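Local coordinates for protein SCO1, mitochondrial (Saccharomyces cerevisiae, PDB 2B7K) that is required for accumulation of cytochrome c oxidase subunits 1 and 2 and is thought to act in mitochondrial copper transport or copper insertion into the oxidase, at residues Y149-D152 with Q156-D159. Numbering follows the deposited sequence.
Sequences YLMD and QFVD
Leu150 meets both Val158 and Asp159 in a classic beta bulge within the hairpin of strands 148-151 and 157-161, at one margin of the mixed sheet of this thioredoxin-like copper-chaperone domain. The N of Leu150 donates to Asp159 O at 2.8 Å. Leu150 O receives Val158 N at 3.0 Å in an almost straight bond (174°). The extra residue turns the Val158 side chain toward the partner strand, where its CG2 packs 3.8 Å from Leu150 CG.

Past the register shift, Met151 and Phe157 form a non-hydrogen-bonded pair whose side chains lie on the face opposite Leu150 and Asp159. Met151, bent at chi2 and chi3, brings SD to the edge of the Phe157 ring, 5.3 Å from its centroid and 89° off the normal, a Met-aromatic contact. Phe157 CE1 lies 3.9 Å from Tyr149 CD2, the two rings meeting at a slant.

Asp152 N donates to Gln156 O, and Gln156 N reaches Asp152 OD1 at 2.9 Å from above the carboxylate plane. With CG between the backbone N and the carbonyl carbon (chi1 69°), the carboxylate swings back to Gln156 N.

Tyr149 and Met151 bond through their backbones to Ile46 and Ser44, respectively, joining the hairpin to strand 44-49, and Leu150 rests on His177 of helix 169-180. The Tyr149 side chain lies about 7 Å from that of His144, a probable copper ligand. Backbone bonds thus carry the pairing through the bulge, while Asp152 OD1, gripping two backbone N-H groups, of Glu154 in the turn and Gln156 just before strand 157-161, would restrain the turn.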
ATOM      1  N   TYR A 149       2.392  -0.597   4.872  1.00 12.84           N
ATOM      2  CA  TYR A 149       3.409   0.408   5.158  1.00 12.40           C
ATOM      3  C   TYR A 149       2.814   1.800   5.022  1.00 11.69           C
ATOM      4  O   TYR A 149       2.359   2.188   3.942  1.00 12.29           O
ATOM      5  CB  TYR A 149       4.600   0.253   4.197  1.00 12.95           C
ATOM      6  CG  TYR A 149       5.186  -1.146   4.198  1.00 13.40           C
ATOM      7  CD1 TYR A 149       4.548  -2.188   3.529  1.00 14.28           C
ATOM      8  CD2 TYR A 149       6.348  -1.433   4.912  1.00 15.15           C
ATOM      9  CE1 TYR A 149       5.054  -3.493   3.576  1.00 16.42           C
ATOM     10  CE2 TYR A 149       6.861  -2.727   4.964  1.00 17.02           C
ATOM     11  CZ  TYR A 149       6.209  -3.751   4.297  1.00 16.95           C
ATOM     12  OH  TYR A 149       6.697  -5.035   4.374  1.00 19.06           O
ATOM     13  N   LEU A 150       2.806   2.543   6.124  1.00 13.12           N
ATOM     14  CA  LEU A 150       2.262   3.896   6.133  1.00 14.21           C
ATOM     15  C   LEU A 150       3.386   4.888   5.866  1.00 14.94           C
ATOM     16  O   LEU A 150       4.371   4.918   6.601  1.00 14.78           O
ATOM     17  CB  LEU A 150       1.619   4.196   7.489  1.00 18.81           C
ATOM     18  CG  LEU A 150       0.842   5.515   7.580  1.00 20.59           C
ATOM     19  CD1 LEU A 150      -0.327   5.493   6.602  1.00 20.77           C
ATOM     20  CD2 LEU A 150       0.341   5.710   8.998  1.00 20.92           C
ATOM     21  N   MET A 151       3.235   5.695   4.815  1.00 14.17           N
ATOM     22  CA  MET A 151       4.259   6.675   4.446  1.00 15.09           C
ATOM     23  C   MET A 151       3.678   8.079   4.583  1.00 16.05           C
ATOM     24  O   MET A 151       2.563   8.332   4.127  1.00 14.20           O
ATOM     25  CB  MET A 151       4.706   6.448   2.999  1.00 17.03           C
ATOM     26  CG  MET A 151       4.969   4.986   2.631  1.00 18.25           C
ATOM     27  SD  MET A 151       6.281   4.191   3.596  1.00 20.85           S
ATOM     28  CE  MET A 151       7.738   4.817   2.770  1.00 19.17           C
ATOM     29  N   ASP A 152       4.429   8.992   5.202  1.00 19.64           N
ATOM     30  CA  ASP A 152       3.933  10.352   5.390  1.00 20.40           C
ATOM     31  C   ASP A 152       4.073  11.243   4.152  1.00 21.22           C
ATOM     32  O   ASP A 152       4.658  10.840   3.144  1.00 19.88           O
ATOM     33  CB  ASP A 152       4.598  11.012   6.615  1.00 25.48           C
ATOM     34  CG  ASP A 152       6.076  11.308   6.416  1.00 27.75           C
ATOM     35  OD1 ASP A 152       6.536  11.430   5.262  1.00 27.87           O
ATOM     36  OD2 ASP A 152       6.782  11.444   7.439  1.00 29.78           O
ATOM     37  N   GLN A 156       8.279   9.517   3.859  1.00 23.51           N
ATOM     38  CA  GLN A 156       9.012   8.770   4.873  1.00 23.31           C
ATOM     39  C   GLN A 156       8.164   7.701   5.545  1.00 21.68           C
ATOM     40  O   GLN A 156       6.973   7.894   5.776  1.00 21.06           O
ATOM     41  CB  GLN A 156       9.548   9.727   5.940  1.00 30.97           C
ATOM     42  CG  GLN A 156      10.430  10.826   5.376  1.00 34.73           C
ATOM     43  CD  GLN A 156      11.569  10.274   4.545  1.00 36.16           C
ATOM     44  OE1 GLN A 156      12.420   9.540   5.050  1.00 38.32           O
ATOM     45  NE2 GLN A 156      11.589  10.621   3.261  1.00 38.39           N
ATOM     46  N   PHE A 157       8.796   6.575   5.857  1.00 21.70           N
ATOM     47  CA  PHE A 157       8.126   5.473   6.529  1.00 20.96           C
ATOM     48  C   PHE A 157       7.860   5.887   7.967  1.00 21.87           C
ATOM     49  O   PHE A 157       8.772   6.319   8.676  1.00 21.37           O
ATOM     50  CB  PHE A 157       9.020   4.234   6.520  1.00 23.05           C
ATOM     51  CG  PHE A 157       8.494   3.097   7.347  1.00 23.36           C
ATOM     52  CD1 PHE A 157       7.378   2.370   6.929  1.00 22.46           C
ATOM     53  CD2 PHE A 157       9.122   2.740   8.539  1.00 22.74           C
ATOM     54  CE1 PHE A 157       6.898   1.302   7.686  1.00 21.47           C
ATOM     55  CE2 PHE A 157       8.647   1.674   9.304  1.00 25.22           C
ATOM     56  CZ  PHE A 157       7.533   0.952   8.874  1.00 23.19           C
ATOM     57  N   VAL A 158       6.615   5.763   8.405  1.00 19.37           N
ATOM     58  CA  VAL A 158       6.296   6.135   9.774  1.00 21.53           C
ATOM     59  C   VAL A 158       5.780   4.969  10.600  1.00 21.22           C
ATOM     60  O   VAL A 158       5.871   4.993  11.827  1.00 21.34           O
ATOM     61  CB  VAL A 158       5.270   7.282   9.825  1.00 30.93           C
ATOM     62  CG1 VAL A 158       5.896   8.553   9.292  1.00 32.67           C
ATOM     63  CG2 VAL A 158       4.041   6.922   9.023  1.00 31.19           C
ATOM     64  N   ASP A 159       5.246   3.943   9.941  1.00 19.22           N
ATOM     65  CA  ASP A 159       4.732   2.797  10.680  1.00 20.35           C
ATOM     66  C   ASP A 159       4.263   1.653   9.787  1.00 19.30           C
ATOM     67  O   ASP A 159       3.863   1.863   8.646  1.00 18.76           O
ATOM     68  CB  ASP A 159       3.580   3.254  11.582  1.00 65.64           C
ATOM     69  CG  ASP A 159       3.141   2.186  12.561  1.00 71.53           C
ATOM     70  OD1 ASP A 159       4.012   1.632  13.266  1.00 74.07           O
ATOM     71  OD2 ASP A 159       1.925   1.909  12.637  1.00 72.17           O
TER